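Local atomic coordinates of nucleotidyltransferase-like protein (Exiguobacterium sibiricum, PDB entry 3C18), a protein that probably transfers nucleotides, pairing a nucleotidyltransferase-like region with regions that resemble a substrate-binding domain and a helix-turn-helix domain. Residues Thr239-Glu242 with Leu243-Ser247; Val74-Arg77 with Trp78-Asn82. All coordinates share one frame; numbering follows the deposited sequence.

Contact 1 (Thr239-Glu242 with Leu243-Ser247); sequences TMHE and LMEES
The imidazole of H241 carries the aliphatic part of E245 over one face: E245 CG sits 3.8 Å from the centroid of the H241 ring, a CH-pi contact one helical turn along the chain. H241 CG is anti to the backbone N (chi1 -169°), which tips the ring along the helix to meet E245, and the carboxylate lies turned 28° from the ring plane. Both polar ends reach T54 of the second subunit, E245 OE2 by a hydrogen bond and H241 ND1 by a weak one. The carboxylate of E242 is met from above its plane, where E242 OE1 accepts from T239 N at 3.0 Å; in return T239 OG1 accepts from E242 N, also at 3.0 Å. This reciprocal pair is a capping box, and threonine and glutamate suit it because their side chains satisfy amides at the helix start. M240 and M244 are selenomethionines; M240 SE lies 4.0 Å from M244 CG, an apolar pairing fit for long flexible chains. Water 1 bridges E242 O and E246 OE1. L243 and M244 pack on L256 of helix 253-265, while T239 and M240 touch L283 and Y286 of strand 281-288.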
ATOM      1  N   THR A 239      22.168   9.336  13.602  1.00 24.78           N
ATOM      2  CA  THR A 239      21.418  10.498  13.080  1.00 25.55           C
ATOM      3  C   THR A 239      20.198   9.924  12.333  1.00 27.20           C
ATOM      4  O   THR A 239      20.182   8.773  11.965  1.00 26.67           O
ATOM      5  CB  THR A 239      22.249  11.327  12.099  1.00 24.26           C
ATOM      6  OG1 THR A 239      22.559  10.526  10.958  1.00 25.57           O
ATOM      7  CG2 THR A 239      23.521  11.823  12.724  1.00 26.41           C
HETATM    8  N   MSE A 240      19.184  10.739  12.087  1.00 27.04           N
HETATM    9  CA  MSE A 240      18.024  10.286  11.322  1.00 24.70           C
HETATM   10  C   MSE A 240      18.457   9.842   9.952  1.00 26.01           C
HETATM   11  O   MSE A 240      18.036   8.816   9.454  1.00 30.16           O
HETATM   12  CB  MSE A 240      16.981  11.408  11.176  1.00 22.87           C
HETATM   13  CG  MSE A 240      15.749  11.051  10.362  1.00 28.61           C
HETATM   14 SE   MSE A 240      14.866   9.398  10.954  0.75 27.93          SE
HETATM   15  CE  MSE A 240      14.180   9.866  12.710  1.00 28.37           C
ATOM     16  N   HIS A 241      19.309  10.631   9.330  1.00 23.20           N
ATOM     17  CA  HIS A 241      19.786  10.285   7.962  1.00 25.86           C
ATOM     18  C   HIS A 241      20.462   8.931   7.933  1.00 23.85           C
ATOM     19  O   HIS A 241      20.266   8.121   7.033  1.00 26.09           O
ATOM     20  CB  HIS A 241      20.681  11.372   7.379  1.00 29.95           C
ATOM     21  CG  HIS A 241      20.979  11.189   5.929  1.00 27.38           C
ATOM     22  ND1 HIS A 241      19.984  10.987   4.998  1.00 26.28           N
ATOM     23  CD2 HIS A 241      22.147  11.210   5.244  1.00 31.30           C
ATOM     24  CE1 HIS A 241      20.535  10.864   3.804  1.00 26.20           C
ATOM     25  NE2 HIS A 241      21.843  11.005   3.922  1.00 23.80           N
ATOM     26  N   GLU A 242      21.216   8.656   8.962  1.00 26.09           N
ATOM     27  CA  GLU A 242      21.930   7.375   9.062  1.00 24.48           C
ATOM     28  C   GLU A 242      20.938   6.203   9.158  1.00 26.08           C
ATOM     29  O   GLU A 242      21.126   5.125   8.609  1.00 27.63           O
ATOM     30  CB  GLU A 242      22.857   7.375  10.259  1.00 25.24           C
ATOM     31  CG  GLU A 242      24.124   8.192  10.012  1.00 26.91           C
ATOM     32  CD  GLU A 242      25.017   8.325  11.253  1.00 31.97           C
ATOM     33  OE1 GLU A 242      24.554   8.075  12.381  1.00 31.84           O
ATOM     34  OE2 GLU A 242      26.201   8.723  11.095  1.00 34.56           O
ATOM     35  N   LEU A 243      19.901   6.425   9.915  1.00 23.53           N
ATOM     36  CA  LEU A 243      18.829   5.426  10.086  1.00 25.98           C
ATOM     37  C   LEU A 243      18.109   5.212   8.758  1.00 27.10           C
ATOM     38  O   LEU A 243      17.846   4.081   8.323  1.00 27.54           O
ATOM     39  CB  LEU A 243      17.823   5.870  11.162  1.00 25.35           C
ATOM     40  CG  LEU A 243      18.158   5.772  12.659  1.00 23.24           C
ATOM     41  CD1 LEU A 243      17.062   6.412  13.501  1.00 20.66           C
ATOM     42  CD2 LEU A 243      18.364   4.338  13.110  1.00 19.83           C
HETATM   43  N   MSE A 244      17.821   6.316   8.093  1.00 23.56           N
HETATM   44  CA  MSE A 244      17.125   6.274   6.811  1.00 27.18           C
HETATM   45  C   MSE A 244      17.903   5.588   5.727  1.00 24.82           C
HETATM   46  O   MSE A 244      17.310   5.094   4.765  1.00 24.68           O
HETATM   47  CB  MSE A 244      16.732   7.658   6.316  1.00 29.37           C
HETATM   48  CG  MSE A 244      15.736   8.346   7.169  1.00 28.81           C
HETATM   49 SE   MSE A 244      13.911   7.715   6.996  0.75 29.10          SE
HETATM   50  CE  MSE A 244      13.660   8.272   5.198  1.00 27.13           C
ATOM     51  N   GLU A 245      19.224   5.579   5.878  1.00 24.43           N
ATOM     52  CA  GLU A 245      20.119   5.068   4.864  1.00 27.83           C
ATOM     53  C   GLU A 245      20.549   3.641   5.137  1.00 29.84           C
ATOM     54  O   GLU A 245      21.141   3.006   4.308  1.00 30.65           O
ATOM     55  CB  GLU A 245      21.383   5.927   4.747  1.00 29.13           C
ATOM     56  CG  GLU A 245      21.167   7.317   4.147  1.00 33.56           C
ATOM     57  CD  GLU A 245      20.472   7.286   2.775  1.00 43.48           C
ATOM     58  OE1 GLU A 245      21.151   6.797   1.858  1.00 49.15           O
ATOM     59  OE2 GLU A 245      19.298   7.774   2.626  1.00 41.56           O
ATOM     60  N   GLU A 246      20.223   3.154   6.309  1.00 29.46           N
ATOM     61  CA  GLU A 246      20.608   1.795   6.742  1.00 28.89           C
ATOM     62  C   GLU A 246      19.781   0.787   5.967  1.00 29.91           C
ATOM     63  O   GLU A 246      18.574   0.838   5.966  1.00 23.46           O
ATOM     64  CB  GLU A 246      20.369   1.666   8.230  1.00 29.48           C
ATOM     65  CG  GLU A 246      20.757   0.362   8.828  1.00 28.71           C
ATOM     66  CD  GLU A 246      22.228   0.082   8.713  1.00 43.41           C
ATOM     67  OE1 GLU A 246      23.032   1.045   8.605  1.00 51.54           O
ATOM     68  OE2 GLU A 246      22.564  -1.111   8.692  1.00 57.46           O
ATOM     69  N   SER A 247      20.436  -0.140   5.307  1.00 33.29           N
ATOM     70  CA  SER A 247      19.714  -1.040   4.398  1.00 34.61           C
ATOM     71  C   SER A 247      18.677  -1.902   5.099  1.00 31.52           C
ATOM     72  O   SER A 247      17.563  -2.101   4.586  1.00 30.00           O
ATOM     73  CB  SER A 247      20.696  -1.884   3.583  1.00 36.59           C
ATOM     74  OG  SER A 247      21.350  -2.791   4.421  1.00 48.45           O
TER
HETATM   75  O   HOH W   1      23.219   4.114   7.636  1.00 24.76           O

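Contact 2 (Val74-Arg77 with Trp78-Asn82); sequences VLSR and WLILN
W78 folds its indole back over the preceding turn and against V74. V74 O lies 3.4 Å above the W78 ring plane, toward the rim, while V74 CG1 makes a CH-pi contact with the six-membered ring of W78, 4.1 Å from its centroid. With its CG anti to the carbonyl carbon (chi1 -75°), W78 brings the indole alongside the valine, whose CG1, anti to the backbone N, lies over the face of the six-membered ring. L75 crosses at about a right angle, L75 CD1 being 3.7 Å from W78 CE3. With an alanine at W78, V74 CG1 and L75 CD1 would probably lose the ring they lie against, and W53 its edge-to-face partner. L79 comes next: L79 N donates to L75 O at 2.9 Å and L79 CD1 packs on L75 CG, branched apolar leucines suiting the side of the helix turned to L107, A87 and V88. I80 N donates to S76 O at 2.8 Å, and I80 CD1 approaches the serine hydroxyl. L81 CD1 sits over the centre of the R77 guanidinium, 3.4 Å from R77 CZ; the arginine chain is extended as far as NE, then turned at chi4 (-70°) so that a guanidinium face meets that methyl, and a salt bridge from NE to E251 helps fix it. N82, with positive phi, is the C-prime residue of a Schellman motif that ends the helix. L75 and L79 pack on L107 of helix 103-110 and on A87 and V88 of helix 85-93, L81 rests on L121 and L125 of helix 116-142, and W78 meets W53 edge-to-face.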
ATOM      1  N   VAL A  74      12.294 -10.510  -6.380  1.00 31.33           N
ATOM      2  CA  VAL A  74      10.966  -9.946  -6.168  1.00 27.51           C
ATOM      3  C   VAL A  74      10.106 -10.930  -5.356  1.00 30.83           C
ATOM      4  O   VAL A  74       9.371 -10.540  -4.452  1.00 31.59           O
ATOM      5  CB  VAL A  74      10.298  -9.592  -7.486  1.00 29.54           C
ATOM      6  CG1 VAL A  74       8.843  -9.223  -7.278  1.00 25.61           C
ATOM      7  CG2 VAL A  74      11.060  -8.429  -8.160  1.00 24.99           C
ATOM      8  N   LEU A  75      10.216 -12.201  -5.693  1.00 29.08           N
ATOM      9  CA  LEU A  75       9.474 -13.243  -5.007  1.00 28.53           C
ATOM     10  C   LEU A  75       9.968 -13.343  -3.566  1.00 30.86           C
ATOM     11  O   LEU A  75       9.211 -13.501  -2.599  1.00 31.94           O
ATOM     12  CB  LEU A  75       9.670 -14.613  -5.684  1.00 26.31           C
ATOM     13  CG  LEU A  75       8.911 -15.772  -5.026  1.00 34.25           C
ATOM     14  CD1 LEU A  75       7.409 -15.452  -4.916  1.00 27.95           C
ATOM     15  CD2 LEU A  75       9.169 -17.105  -5.729  1.00 30.41           C
ATOM     16  N   SER A  76      11.273 -13.277  -3.439  1.00 29.25           N
ATOM     17  CA  SER A  76      11.947 -13.466  -2.135  1.00 29.75           C
ATOM     18  C   SER A  76      11.401 -12.432  -1.172  1.00 31.47           C
ATOM     19  O   SER A  76      10.992 -12.716  -0.064  1.00 34.28           O
ATOM     20  CB  SER A  76      13.468 -13.325  -2.323  1.00 30.38           C
ATOM     21  OG  SER A  76      14.130 -13.224  -1.092  1.00 33.55           O
ATOM     22  N   ARG A  77      11.417 -11.208  -1.640  1.00 32.44           N
ATOM     23  CA  ARG A  77      10.890 -10.078  -0.896  1.00 34.14           C
ATOM     24  C   ARG A  77       9.425 -10.254  -0.534  1.00 33.62           C
ATOM     25  O   ARG A  77       9.037  -9.936   0.565  1.00 32.23           O
ATOM     26  CB  ARG A  77      11.024  -8.797  -1.694  1.00 33.04           C
ATOM     27  CG  ARG A  77      10.518  -7.592  -0.955  1.00 37.95           C
ATOM     28  CD  ARG A  77      10.968  -6.309  -1.622  1.00 34.27           C
ATOM     29  NE  ARG A  77      10.296  -5.179  -1.006  1.00 34.58           N
ATOM     30  CZ  ARG A  77       9.002  -4.918  -1.146  1.00 47.94           C
ATOM     31  NH1 ARG A  77       8.229  -5.704  -1.878  1.00 45.92           N
ATOM     32  NH2 ARG A  77       8.475  -3.880  -0.531  1.00 48.25           N
ATOM     33  N   TRP A  78       8.620 -10.751  -1.464  1.00 31.82           N
ATOM     34  CA  TRP A  78       7.204 -10.963  -1.177  1.00 32.16           C
ATOM     35  C   TRP A  78       7.065 -11.929  -0.026  1.00 34.71           C
ATOM     36  O   TRP A  78       6.185 -11.814   0.836  1.00 37.28           O
ATOM     37  CB  TRP A  78       6.436 -11.591  -2.339  1.00 32.11           C
ATOM     38  CG  TRP A  78       6.144 -10.666  -3.467  1.00 31.04           C
ATOM     39  CD1 TRP A  78       6.125  -9.319  -3.422  1.00 37.44           C
ATOM     40  CD2 TRP A  78       5.746 -11.031  -4.811  1.00 31.99           C
ATOM     41  NE1 TRP A  78       5.799  -8.807  -4.654  1.00 42.05           N
ATOM     42  CE2 TRP A  78       5.534  -9.833  -5.517  1.00 38.94           C
ATOM     43  CE3 TRP A  78       5.530 -12.254  -5.467  1.00 39.96           C
ATOM     44  CZ2 TRP A  78       5.147  -9.804  -6.867  1.00 36.43           C
ATOM     45  CZ3 TRP A  78       5.141 -12.234  -6.804  1.00 36.75           C
ATOM     46  CH2 TRP A  78       4.953 -11.007  -7.489  1.00 37.32           C
ATOM     47  N   LEU A  79       7.932 -12.922  -0.037  1.00 35.30           N
ATOM     48  CA  LEU A  79       7.825 -14.015   0.933  1.00 34.90           C
ATOM     49  C   LEU A  79       8.354 -13.519   2.284  1.00 34.66           C
ATOM     50  O   LEU A  79       7.840 -13.877   3.335  1.00 35.34           O
ATOM     51  CB  LEU A  79       8.571 -15.265   0.445  1.00 33.12           C
ATOM     52  CG  LEU A  79       8.030 -15.968  -0.802  1.00 32.74           C
ATOM     53  CD1 LEU A  79       8.894 -17.149  -1.137  1.00 32.25           C
ATOM     54  CD2 LEU A  79       6.574 -16.416  -0.608  1.00 33.49           C
ATOM     55  N   ILE A  80       9.365 -12.656   2.225  1.00 34.62           N
ATOM     56  CA  ILE A  80      10.005 -12.127   3.440  1.00 32.43           C
ATOM     57  C   ILE A  80       9.035 -11.246   4.199  1.00 35.36           C
ATOM     58  O   ILE A  80       9.000 -11.240   5.426  1.00 35.52           O
ATOM     59  CB  ILE A  80      11.285 -11.323   3.118  1.00 34.06           C
ATOM     60  CG1 ILE A  80      12.439 -12.294   2.843  1.00 29.24           C
ATOM     61  CG2 ILE A  80      11.666 -10.401   4.272  1.00 28.38           C
ATOM     62  CD1 ILE A  80      13.744 -11.598   2.453  1.00 37.39           C
ATOM     63  N   LEU A  81       8.234 -10.515   3.431  1.00 35.02           N
ATOM     64  CA  LEU A  81       7.327  -9.518   3.963  1.00 33.65           C
ATOM     65  C   LEU A  81       5.914 -10.055   4.112  1.00 34.63           C
ATOM     66  O   LEU A  81       5.062  -9.396   4.670  1.00 33.37           O
ATOM     67  CB  LEU A  81       7.293  -8.266   3.089  1.00 33.77           C
ATOM     68  CG  LEU A  81       8.602  -7.513   2.873  1.00 25.90           C
ATOM     69  CD1 LEU A  81       8.478  -6.318   1.950  1.00 33.76           C
ATOM     70  CD2 LEU A  81       9.045  -7.090   4.258  1.00 32.78           C
ATOM     71  N   ASN A  82       5.699 -11.263   3.613  1.00 37.18           N
ATOM     72  CA  ASN A  82       4.358 -11.858   3.615  1.00 38.93           C
ATOM     73  C   ASN A  82       3.382 -10.965   2.869  1.00 36.43           C
ATOM     74  O   ASN A  82       2.249 -10.758   3.307  1.00 35.34           O
ATOM     75  CB  ASN A  82       3.867 -12.025   5.044  1.00 42.44           C
ATOM     76  CG  ASN A  82       2.677 -12.938   5.152  1.00 52.34           C
ATOM     77  OD1 ASN A  82       2.666 -13.987   4.510  1.00 60.97           O
ATOM     78  ND2 ASN A  82       1.686 -12.584   6.022  1.00 52.50           N
TER

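In the fold
From the N terminus the chain first reaches contact 2, on helix 72-81, which directly follows strand 63-71 of the mixed sheet in the nucleotidyltransferase-like region. It then passes through the long helices 116-142 and 146-167 before contact 1 on helix 240-245, in the helix-turn-helix region. Each contact lies within one unbroken run of chain, so neither closes a long loop, and the two stand in series, neither nesting nor crossing. The centres of contact 1 and contact 2 are about 23 Å apart. Contact 2 joins the sheet region to helix 116-142 and, through E251, to the C-terminal region; contact 1 joins helix 253-265 to strand 281-288, with T54 of the second subunit meeting its H241-E245 side.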